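Local coordinates for protein L-amino acid deaminase (Proteus vulgaris, PDB 5I39) that binds FAD and, as a membrane-bound flavoenzyme of the FAD-dependent oxidoreductase family, probably oxidatively deaminates L-amino acids, at residues I65-N70 / I204-A209; Q37-V42 / R59-V64; T21-F26 / P186-F191. All coordinates share one frame; numbering follows the deposited sequence.

Contact 1 (I65-N70 / I204-A209); sequences IVEKGN and IYTQCA. With FAD (flavin-adenine dinucleotide), chain B.
I204 lies beside I65 where edge strand 203-205 joins strand 63-66 in parallel, in the Rossmann-type FAD-binding sheet. The two isoleucines point the same way, and I65 CD1 rests 4.0 Å from I204 CG1. Y205 N donates to I65 O at 2.9 Å, and Y205 O accepts from E67 N at 2.8 Å. T206 follows, with its CB against G69 O. Q207 N reaches back to G69 O, a nearly straight bond of 3.1 Å. C208 N donates to E67 O at 2.9 Å, from 35° above the carbonyl plane, and C208 SG packs on V66 CG1. A209 CB touches K68 CB at 3.6 Å, beside the adenine.

The loop after strand 63-66 presents E67 and K68 to the cofactor. K68 NZ donates to FAD O2B at 3.1 Å. The E67 chain sets out opposite its own N (chi1 165°) and folds at chi2, which brings the carboxylate to the ribose hydroxyls. G69 N donates to the anti lone pair of E67 OE2. A45 N, in what is probably the glycine-rich loop, hydrogen-bonds to OE1. Both help to fix the carboxylate. FAD O3B donates to E67 OE1 and FAD O2B to E67 OE2, each at 2.7 Å.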
loop_
_atom_site.group_PDB
_atom_site.type_symbol
_atom_site.label_atom_id
_atom_site.label_comp_id
_atom_site.label_asym_id
_atom_site.label_seq_id
_atom_site.Cartn_x
_atom_site.Cartn_y
_atom_site.Cartn_z
ATOM N N ILE A 65 -16.785 5.588 -7.929
ATOM C CA ILE A 65 -15.435 6.136 -7.867
ATOM C C ILE A 65 -15.215 6.960 -9.127
ATOM O O ILE A 65 -15.519 6.500 -10.233
ATOM C CB ILE A 65 -14.331 5.055 -7.788
ATOM C CG1 ILE A 65 -14.580 4.101 -6.614
ATOM C CG2 ILE A 65 -12.955 5.717 -7.672
ATOM C CD1 ILE A 65 -13.554 2.997 -6.462
ATOM N N VAL A 66 -14.667 8.159 -8.956
ATOM C CA VAL A 66 -14.194 8.955 -10.086
ATOM C C VAL A 66 -12.666 8.999 -10.036
ATOM O O VAL A 66 -12.072 9.219 -8.976
ATOM C CB VAL A 66 -14.851 10.357 -10.151
ATOM C CG1 VAL A 66 -16.344 10.208 -10.403
ATOM C CG2 VAL A 66 -14.593 11.190 -8.901
ATOM N N GLU A 67 -12.051 8.750 -11.190
ATOM C CA GLU A 67 -10.608 8.591 -11.324
ATOM C C GLU A 67 -10.152 9.433 -12.512
ATOM O O GLU A 67 -10.632 9.245 -13.633
ATOM C CB GLU A 67 -10.272 7.108 -11.531
ATOM C CG GLU A 67 -8.864 6.802 -12.031
ATOM C CD GLU A 67 -7.776 7.379 -11.153
ATOM O OE1 GLU A 67 -7.704 6.992 -9.967
ATOM O OE2 GLU A 67 -6.987 8.211 -11.661
ATOM N N LYS A 68 -9.228 10.356 -12.263
ATOM C CA LYS A 68 -8.793 11.323 -13.278
ATOM C C LYS A 68 -8.009 10.670 -14.421
ATOM O O LYS A 68 -8.035 11.168 -15.543
ATOM C CB LYS A 68 -7.981 12.464 -12.640
ATOM C CG LYS A 68 -6.625 12.063 -12.080
ATOM C CD LYS A 68 -5.848 13.258 -11.546
ATOM C CE LYS A 68 -4.542 12.842 -10.883
ATOM N NZ LYS A 68 -3.657 12.018 -11.756
ATOM N N GLY A 69 -7.304 9.581 -14.129
ATOM C CA GLY A 69 -6.543 8.838 -15.131
ATOM C C GLY A 69 -7.084 7.431 -15.268
ATOM O O GLY A 69 -8.293 7.232 -15.383
ATOM N N ASN A 70 -6.179 6.456 -15.270
ATOM C CA ASN A 70 -6.545 5.044 -15.308
ATOM C C ASN A 70 -6.659 4.470 -13.901
ATOM O O ASN A 70 -6.041 4.963 -12.961
ATOM C CB ASN A 70 -5.490 4.240 -16.073
ATOM C CG ASN A 70 -5.409 4.616 -17.542
ATOM O OD1 ASN A 70 -6.402 5.006 -18.149
ATOM N ND2 ASN A 70 -4.225 4.472 -18.128
ATOM N N ILE A 204 -16.838 2.687 -11.591
ATOM C CA ILE A 204 -15.567 3.408 -11.584
ATOM C C ILE A 204 -15.399 4.112 -12.920
ATOM O O ILE A 204 -15.277 3.459 -13.959
ATOM C CB ILE A 204 -14.363 2.468 -11.342
ATOM C CG1 ILE A 204 -14.594 1.621 -10.081
ATOM C CG2 ILE A 204 -13.079 3.290 -11.224
ATOM C CD1 ILE A 204 -13.494 0.626 -9.751
ATOM N N TYR A 205 -15.375 5.440 -12.886
ATOM C CA TYR A 205 -15.282 6.248 -14.103
ATOM C C TYR A 205 -13.889 6.833 -14.234
ATOM O O TYR A 205 -13.451 7.620 -13.397
ATOM C CB TYR A 205 -16.383 7.314 -14.123
ATOM C CG TYR A 205 -17.720 6.629 -14.139
ATOM C CD1 TYR A 205 -18.295 6.205 -15.337
ATOM C CD2 TYR A 205 -18.367 6.306 -12.952
ATOM C CE1 TYR A 205 -19.497 5.519 -15.350
ATOM C CE2 TYR A 205 -19.564 5.613 -12.952
ATOM C CZ TYR A 205 -20.128 5.223 -14.153
ATOM O OH TYR A 205 -21.323 4.542 -14.141
ATOM N N THR A 206 -13.192 6.400 -15.282
ATOM C CA THR A 206 -11.828 6.825 -15.571
ATOM C C THR A 206 -11.835 8.047 -16.488
ATOM O O THR A 206 -12.866 8.404 -17.065
ATOM C CB THR A 206 -11.032 5.680 -16.211
ATOM O OG1 THR A 206 -11.741 5.184 -17.350
ATOM C CG2 THR A 206 -10.851 4.554 -15.214
ATOM N N GLN A 207 -10.680 8.694 -16.615
ATOM C CA GLN A 207 -10.567 9.969 -17.343
ATOM C C GLN A 207 -11.645 10.957 -16.873
ATOM O O GLN A 207 -12.287 11.640 -17.679
ATOM C CB GLN A 207 -10.648 9.746 -18.861
ATOM C CG GLN A 207 -9.523 8.896 -19.429
ATOM C CD GLN A 207 -9.696 7.410 -19.166
ATOM O OE1 GLN A 207 -10.787 6.864 -19.331
ATOM N NE2 GLN A 207 -8.619 6.743 -18.764
ATOM N N CYS A 208 -11.838 11.008 -15.556
ATOM C CA CYS A 208 -12.953 11.717 -14.935
ATOM C C CYS A 208 -12.501 12.312 -13.604
ATOM O O CYS A 208 -12.671 11.709 -12.546
ATOM C CB CYS A 208 -14.131 10.760 -14.744
ATOM S SG CYS A 208 -15.634 11.521 -14.092
ATOM N N ALA A 209 -11.904 13.496 -13.675
ATOM C CA ALA A 209 -11.372 14.172 -12.501
ATOM C C ALA A 209 -12.473 14.846 -11.706
ATOM O O ALA A 209 -13.319 15.538 -12.275
ATOM C CB ALA A 209 -10.345 15.210 -12.913
HETATM P PA FAD B . -2.845 6.099 -5.538
HETATM O O1A FAD B . -1.781 7.057 -6.085
HETATM O O2A FAD B . -2.626 4.645 -5.911
HETATM O O5B FAD B . -4.298 6.465 -6.071
HETATM C C5B FAD B . -4.857 7.766 -5.963
HETATM C C4B FAD B . -5.673 7.965 -7.226
HETATM O O4B FAD B . -6.410 9.199 -7.112
HETATM C C3B FAD B . -4.787 8.088 -8.467
HETATM O O3B FAD B . -5.088 7.034 -9.381
HETATM C C2B FAD B . -5.126 9.493 -8.987
HETATM O O2B FAD B . -5.077 9.600 -10.423
HETATM C C1B FAD B . -6.509 9.737 -8.412
HETATM N N9A FAD B . -6.894 11.143 -8.254
HETATM C C8A FAD B . -6.201 12.091 -7.654
HETATM N N7A FAD B . -6.870 13.263 -7.628
HETATM C C5A FAD B . -8.016 13.014 -8.247
HETATM C C6A FAD B . -9.201 13.794 -8.593
HETATM N N6A FAD B . -9.276 15.100 -8.265
HETATM N N1A FAD B . -10.213 13.183 -9.237
HETATM C C2A FAD B . -10.162 11.881 -9.549
HETATM N N3A FAD B . -9.105 11.104 -9.289
HETATM C C4A FAD B . -8.049 11.624 -8.650
HETATM N N1 FAD B . 3.074 0.229 0.532
HETATM C C2 FAD B . 3.178 -0.972 1.109
HETATM O O2 FAD B . 2.274 -1.324 1.888
HETATM N N3 FAD B . 4.238 -1.778 0.856
HETATM C C4 FAD B . 5.259 -1.452 0.056
HETATM O O4 FAD B . 6.177 -2.232 -0.151
HETATM C C4X FAD B . 5.236 -0.137 -0.601
HETATM N N5 FAD B . 6.243 0.324 -1.390
HETATM C C5X FAD B . 6.077 1.447 -2.096
HETATM C C6 FAD B . 6.995 1.830 -3.076
HETATM C C7 FAD B . 6.806 2.963 -3.862
HETATM C C7M FAD B . 7.792 3.323 -4.951
HETATM C C8 FAD B . 5.617 3.801 -3.651
HETATM C C8M FAD B . 5.343 5.020 -4.499
HETATM C C9 FAD B . 4.709 3.432 -2.657
HETATM C C9A FAD B . 4.893 2.299 -1.873
HETATM N N10 FAD B . 3.981 1.933 -0.876
HETATM C C10 FAD B . 4.040 0.669 -0.295
HETATM C "C1'" FAD B . 2.845 2.772 -0.553
HETATM C "C2'" FAD B . 1.605 2.439 -1.306
HETATM O "O2'" FAD B . 1.950 2.154 -2.658
HETATM C "C3'" FAD B . 0.678 3.646 -1.200
HETATM O "O3'" FAD B . 0.529 4.077 0.178
HETATM C "C4'" FAD B . -0.706 3.381 -1.743
HETATM O "O4'" FAD B . -0.621 2.813 -3.063
HETATM C "C5'" FAD B . -1.491 4.680 -1.792
HETATM O "O5'" FAD B . -2.761 4.364 -2.365
HETATM P P FAD B . -3.749 5.579 -2.780
HETATM O O1P FAD B . -5.012 4.950 -3.284
HETATM O O2P FAD B . -3.797 6.593 -1.657
HETATM O O3P FAD B . -2.919 6.343 -3.949
#

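Contact 2 (Q37-V42 / R59-V64)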
loop_
_atom_site.group_PDB
_atom_site.type_symbol
_atom_site.label_atom_id
_atom_site.label_comp_id
_atom_site.label_asym_id
_atom_site.label_seq_id
_atom_site.Cartn_x
_atom_site.Cartn_y
_atom_site.Cartn_z
ATOM N N GLN A 37 -26.679 9.968 -9.424
ATOM C CA GLN A 37 -26.585 9.922 -7.967
ATOM C C GLN A 37 -25.785 8.703 -7.512
ATOM O O GLN A 37 -25.729 7.692 -8.211
ATOM C CB GLN A 37 -28.003 9.909 -7.371
ATOM C CG GLN A 37 -28.132 9.846 -5.840
ATOM C CD GLN A 37 -27.987 8.464 -5.192
ATOM O OE1 GLN A 37 -27.674 8.378 -4.003
ATOM N NE2 GLN A 37 -28.212 7.390 -5.946
ATOM N N ALA A 38 -25.166 8.822 -6.341
ATOM C CA ALA A 38 -24.557 7.682 -5.646
ATOM C C ALA A 38 -24.584 7.949 -4.151
ATOM O O ALA A 38 -24.439 9.094 -3.727
ATOM C CB ALA A 38 -23.129 7.463 -6.114
ATOM N N ASP A 39 -24.768 6.905 -3.347
ATOM C CA ASP A 39 -24.793 7.082 -1.892
ATOM C C ASP A 39 -23.460 7.616 -1.368
ATOM O O ASP A 39 -23.443 8.419 -0.440
ATOM C CB ASP A 39 -25.139 5.780 -1.162
ATOM C CG ASP A 39 -26.533 5.271 -1.465
ATOM O OD1 ASP A 39 -27.393 6.053 -1.923
ATOM O OD2 ASP A 39 -26.752 4.061 -1.235
ATOM N N VAL A 40 -22.357 7.164 -1.963
ATOM C CA VAL A 40 -21.023 7.689 -1.664
ATOM C C VAL A 40 -20.276 7.872 -2.977
ATOM O O VAL A 40 -20.322 6.996 -3.843
ATOM C CB VAL A 40 -20.195 6.740 -0.764
ATOM C CG1 VAL A 40 -18.879 7.398 -0.352
ATOM C CG2 VAL A 40 -20.982 6.325 0.469
ATOM N N VAL A 41 -19.592 9.007 -3.117
ATOM C CA VAL A 41 -18.656 9.216 -4.219
ATOM C C VAL A 41 -17.239 9.200 -3.654
ATOM O O VAL A 41 -16.933 9.906 -2.694
ATOM C CB VAL A 41 -18.941 10.517 -4.991
ATOM C CG1 VAL A 41 -17.893 10.752 -6.076
ATOM C CG2 VAL A 41 -20.330 10.447 -5.612
ATOM N N VAL A 42 -16.390 8.375 -4.261
ATOM C CA VAL A 42 -14.996 8.234 -3.866
ATOM C C VAL A 42 -14.136 8.902 -4.934
ATOM O O VAL A 42 -14.297 8.633 -6.122
ATOM C CB VAL A 42 -14.626 6.744 -3.734
ATOM C CG1 VAL A 42 -13.145 6.557 -3.425
ATOM C CG2 VAL A 42 -15.473 6.066 -2.666
ATOM N N ARG A 59 -21.794 -2.646 3.213
ATOM C CA ARG A 59 -22.746 -2.015 4.129
ATOM C C ARG A 59 -24.071 -1.597 3.472
ATOM O O ARG A 59 -24.911 -0.979 4.124
ATOM C CB ARG A 59 -22.093 -0.802 4.794
ATOM C CG ARG A 59 -20.822 -1.136 5.539
ATOM C CD ARG A 59 -20.265 0.076 6.255
ATOM N NE ARG A 59 -18.877 -0.148 6.662
ATOM C CZ ARG A 59 -18.295 0.292 7.782
ATOM N NH1 ARG A 59 -18.962 0.991 8.705
ATOM N NH2 ARG A 59 -17.012 0.016 7.990
ATOM N N GLY A 60 -24.262 -1.934 2.198
ATOM C CA GLY A 60 -25.519 -1.683 1.494
ATOM C C GLY A 60 -25.607 -0.355 0.766
ATOM O O GLY A 60 -26.691 0.037 0.338
ATOM N N LEU A 61 -24.478 0.335 0.606
ATOM C CA LEU A 61 -24.451 1.653 -0.033
ATOM C C LEU A 61 -24.005 1.543 -1.482
ATOM O O LEU A 61 -23.112 0.763 -1.798
ATOM C CB LEU A 61 -23.499 2.576 0.725
ATOM C CG LEU A 61 -23.883 2.830 2.185
ATOM C CD1 LEU A 61 -22.728 3.455 2.950
ATOM C CD2 LEU A 61 -25.128 3.698 2.285
ATOM N N SER A 62 -24.630 2.320 -2.363
ATOM C CA SER A 62 -24.135 2.454 -3.733
ATOM C C SER A 62 -22.902 3.358 -3.743
ATOM O O SER A 62 -22.834 4.356 -3.012
ATOM C CB SER A 62 -25.214 3.003 -4.659
ATOM O OG SER A 62 -25.606 4.302 -4.269
ATOM N N VAL A 63 -21.925 2.996 -4.568
ATOM C CA VAL A 63 -20.658 3.720 -4.615
ATOM C C VAL A 63 -20.243 3.965 -6.054
ATOM O O VAL A 63 -20.281 3.057 -6.886
ATOM C CB VAL A 63 -19.524 2.968 -3.887
ATOM C CG1 VAL A 63 -18.242 3.790 -3.901
ATOM C CG2 VAL A 63 -19.915 2.651 -2.449
ATOM N N VAL A 64 -19.839 5.204 -6.321
ATOM C CA VAL A 64 -19.185 5.573 -7.564
ATOM C C VAL A 64 -17.795 6.096 -7.225
ATOM O O VAL A 64 -17.648 6.941 -6.345
ATOM C CB VAL A 64 -19.987 6.647 -8.331
ATOM C CG1 VAL A 64 -19.168 7.273 -9.457
ATOM C CG2 VAL A 64 -21.260 6.039 -8.900
#
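S62 holds OG between its own N and carbonyl carbon (chi1 63°), which turns the hydroxyl to the backbone of D39. D39 keeps CG beside its own N (chi1 -64°), and this swings the carboxylate over to the amide of S62. The result is a reciprocal pair. D39 N donates to S62 OG at 2.9 Å, and S62 N donates to D39 OD2 at 3.0 Å. The second bond is fairly straight, but it meets OD2 from above the carboxylate plane, 44° out of it. L61 CD2 lies against the same carboxylate, 3.9 Å from D39 OD2.

Beyond this pair the backbones run as parallel strands. They are the two strands of a beta-alpha-beta crossover, 40-43 and 63-66, joined by helix 47-58 as at the start of a Rossmann-type dinucleotide fold. G60, with positive phi, ends that helix in a Schellman motif. V40 N donates to S62 O, V64 N to V40 O, and V42 N to V64 O; the last is the shortest at 2.8 Å and lies in the carbonyl plane.

Valines cover both faces. V40 and V63 face helix 47-58, and V42 CG2 meets V63 CG1 at 3.8 Å, the side chains crossing at a slant. On the face of V41 and V64, V64 CG2 meets A38 CB at 3.6 Å, and I230 of strand 228-231 covers A38, V41 and V64.

Contact 3 (T21-F26 / P186-F191); sequences TPRHGF and PEVATF. With EDO (1,2-ethanediol), chain C.
The N-terminal loop passes over the start of helix 189-199, and a type I beta turn from T21 to H24 lies at the meeting point. The turn opens with an ST turn, in which R23 N donates to T21 OG1. V188 is the N-cap residue of the helix. No direct hydrogen bond joins the two segments; a salt bridge, a water and apolar contacts do.

R23 crosses V188 and E187. The extended chain from CG to NE carries the guanidinium past V188 to the E187 carboxylate. V188 CG2 touches R23 CG at 3.6 Å and also lies over one face of the guanidinium. At the edge of that group, near its plane, R23 NH1 forms a salt bridge with E187 OE1 at 3.2 Å. The two planes are turned 31° from each other. Both charges have further partners: R23 NH2 forms a salt bridge with D185, and E187 OE2 one with R16. This small charge network ties the N-terminal segment to the loop before the helix.

One water bridges the two backbones. It donates to P22 O and to E187 O, the latter at 2.7 Å, and accepts from G25 N at 2.9 Å. It therefore links the turn to the carbonyl just before the N-cap.

Further along, G25 sits on the ring of F191 in a CH-pi contact. F191 has CG beside its own N (chi1 -58°), which turns the ring to the loop. A 1,2-ethanediol, probably from the crystallisation liquor, donates through O2 to G25 O, and its C1 lies at the ring edge. G25 CA is 3.5 Å from the ring centroid and only 8° off the normal.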
loop_
_atom_site.group_PDB
_atom_site.type_symbol
_atom_site.label_atom_id
_atom_site.label_comp_id
_atom_site.label_asym_id
_atom_site.label_seq_id
_atom_site.Cartn_x
_atom_site.Cartn_y
_atom_site.Cartn_z
ATOM N N THR A 21 -2.130 -11.610 -20.120
ATOM C CA THR A 21 -1.848 -12.494 -18.980
ATOM C C THR A 21 -2.458 -11.822 -17.753
ATOM O O THR A 21 -2.853 -10.665 -17.840
ATOM C CB THR A 21 -0.330 -12.684 -18.730
ATOM O OG1 THR A 21 0.221 -11.510 -18.114
ATOM C CG2 THR A 21 0.421 -13.000 -20.023
ATOM N N PRO A 22 -2.500 -12.518 -16.595
ATOM C CA PRO A 22 -2.940 -11.866 -15.345
ATOM C C PRO A 22 -2.139 -10.625 -14.907
ATOM O O PRO A 22 -2.619 -9.871 -14.066
ATOM C CB PRO A 22 -2.801 -12.986 -14.306
ATOM C CG PRO A 22 -2.974 -14.236 -15.083
ATOM C CD PRO A 22 -2.313 -13.969 -16.403
ATOM N N ARG A 23 -0.947 -10.421 -15.473
ATOM C CA ARG A 23 -0.111 -9.240 -15.215
ATOM C C ARG A 23 -0.319 -8.098 -16.223
ATOM O O ARG A 23 0.560 -7.248 -16.389
ATOM C CB ARG A 23 1.359 -9.676 -15.170
ATOM C CG ARG A 23 1.596 -10.695 -14.074
ATOM C CD ARG A 23 3.001 -11.251 -13.986
ATOM N NE ARG A 23 3.134 -11.873 -12.671
ATOM C CZ ARG A 23 3.522 -11.254 -11.552
ATOM N NH1 ARG A 23 3.895 -9.967 -11.550
ATOM N NH2 ARG A 23 3.558 -11.946 -10.414
ATOM N N HIS A 24 -1.489 -8.074 -16.868
ATOM C CA HIS A 24 -1.845 -7.060 -17.878
ATOM C C HIS A 24 -1.768 -5.610 -17.364
ATOM O O HIS A 24 -1.337 -4.712 -18.088
ATOM C CB HIS A 24 -3.226 -7.360 -18.522
ATOM C CG HIS A 24 -4.346 -7.564 -17.543
ATOM N ND1 HIS A 24 -4.999 -6.518 -16.938
ATOM C CD2 HIS A 24 -4.946 -8.689 -17.082
ATOM C CE1 HIS A 24 -5.937 -6.980 -16.133
ATOM N NE2 HIS A 24 -5.927 -8.299 -16.202
ATOM N N GLY A 25 -2.162 -5.389 -16.114
ATOM C CA GLY A 25 -2.078 -4.063 -15.501
ATOM C C GLY A 25 -2.966 -3.006 -16.133
ATOM O O GLY A 25 -2.559 -1.866 -16.316
ATOM N N PHE A 26 -4.199 -3.390 -16.429
ATOM C CA PHE A 26 -5.205 -2.481 -16.977
ATOM C C PHE A 26 -6.597 -3.027 -16.709
ATOM O O PHE A 26 -6.925 -4.139 -17.120
ATOM C CB PHE A 26 -5.038 -2.224 -18.477
ATOM C CG PHE A 26 -6.039 -1.237 -19.017
ATOM C CD1 PHE A 26 -5.859 0.130 -18.825
ATOM C CD2 PHE A 26 -7.192 -1.669 -19.665
ATOM C CE1 PHE A 26 -6.794 1.045 -19.294
ATOM C CE2 PHE A 26 -8.130 -0.760 -20.136
ATOM C CZ PHE A 26 -7.931 0.598 -19.949
ATOM N N PRO A 186 2.949 -5.501 -7.728
ATOM C CA PRO A 186 2.243 -4.317 -8.227
ATOM C C PRO A 186 1.676 -4.426 -9.643
ATOM O O PRO A 186 0.838 -3.616 -10.021
ATOM C CB PRO A 186 3.301 -3.223 -8.126
ATOM C CG PRO A 186 4.590 -3.946 -8.272
ATOM C CD PRO A 186 4.386 -5.234 -7.540
ATOM N N GLU A 187 2.090 -5.439 -10.397
ATOM C CA GLU A 187 1.517 -5.680 -11.714
ATOM C C GLU A 187 0.130 -6.321 -11.637
ATOM O O GLU A 187 -0.557 -6.393 -12.657
ATOM C CB GLU A 187 2.441 -6.562 -12.551
ATOM C CG GLU A 187 3.817 -5.956 -12.809
ATOM C CD GLU A 187 4.766 -6.020 -11.623
ATOM O OE1 GLU A 187 4.663 -6.963 -10.807
ATOM O OE2 GLU A 187 5.610 -5.109 -11.501
ATOM N N VAL A 188 -0.270 -6.791 -10.450
ATOM C CA VAL A 188 -1.504 -7.565 -10.289
ATOM C C VAL A 188 -2.443 -7.082 -9.178
ATOM O O VAL A 188 -3.636 -6.935 -9.424
ATOM C CB VAL A 188 -1.190 -9.062 -10.044
ATOM C CG1 VAL A 188 -2.473 -9.877 -9.917
ATOM C CG2 VAL A 188 -0.331 -9.627 -11.164
ATOM N N ALA A 189 -1.930 -6.875 -7.965
ATOM C CA ALA A 189 -2.789 -6.828 -6.771
ATOM C C ALA A 189 -3.948 -5.833 -6.854
ATOM O O ALA A 189 -5.101 -6.207 -6.654
ATOM C CB ALA A 189 -1.957 -6.566 -5.528
ATOM N N THR A 190 -3.651 -4.574 -7.143
ATOM C CA THR A 190 -4.704 -3.555 -7.138
ATOM C C THR A 190 -5.663 -3.746 -8.312
ATOM O O THR A 190 -6.843 -3.420 -8.209
ATOM C CB THR A 190 -4.117 -2.140 -7.115
ATOM O OG1 THR A 190 -3.211 -2.054 -6.014
ATOM C CG2 THR A 190 -5.209 -1.087 -6.942
ATOM N N PHE A 191 -5.159 -4.296 -9.411
ATOM C CA PHE A 191 -5.994 -4.570 -10.585
ATOM C C PHE A 191 -7.023 -5.652 -10.278
ATOM O O PHE A 191 -8.190 -5.518 -10.644
ATOM C CB PHE A 191 -5.122 -4.928 -11.788
ATOM C CG PHE A 191 -4.137 -3.845 -12.134
ATOM C CD1 PHE A 191 -4.545 -2.708 -12.829
ATOM C CD2 PHE A 191 -2.815 -3.928 -11.711
ATOM C CE1 PHE A 191 -3.644 -1.692 -13.117
ATOM C CE2 PHE A 191 -1.914 -2.916 -11.992
ATOM C CZ PHE A 191 -2.327 -1.800 -12.700
HETATM C C1 EDO C . -1.837 1.079 -14.684
HETATM O O1 EDO C . -0.674 1.864 -14.952
HETATM C C2 EDO C . -3.018 1.620 -15.486
HETATM O O2 EDO C . -3.493 0.679 -16.456
HETATM O O HOH W 1 -2.918 -7.125 -13.854
#

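Contacts 1 and 2 share strand 63-66 in one sheet, in the order 203-205, 63-66, 40-43. Their centres are 15 Å apart and they touch: V66 N is 2.9 Å from V42 O, a probable hydrogen bond. Along the chain, both segments of contact 2 precede those of contact 1. Its beta-alpha-beta unit leads to the adenosine end of FAD in contact 1. Contact 3 is centred 18 Å from contact 1 and 25 Å from contact 2. N70 OD1 comes 4.1 Å from F26 CE1 where contacts 1 and 3 touch. Both segments of contact 2 fall between those of contact 3; only the first of contact 1 does. Helix 189-199 of contact 3 runs on to strand 203-205.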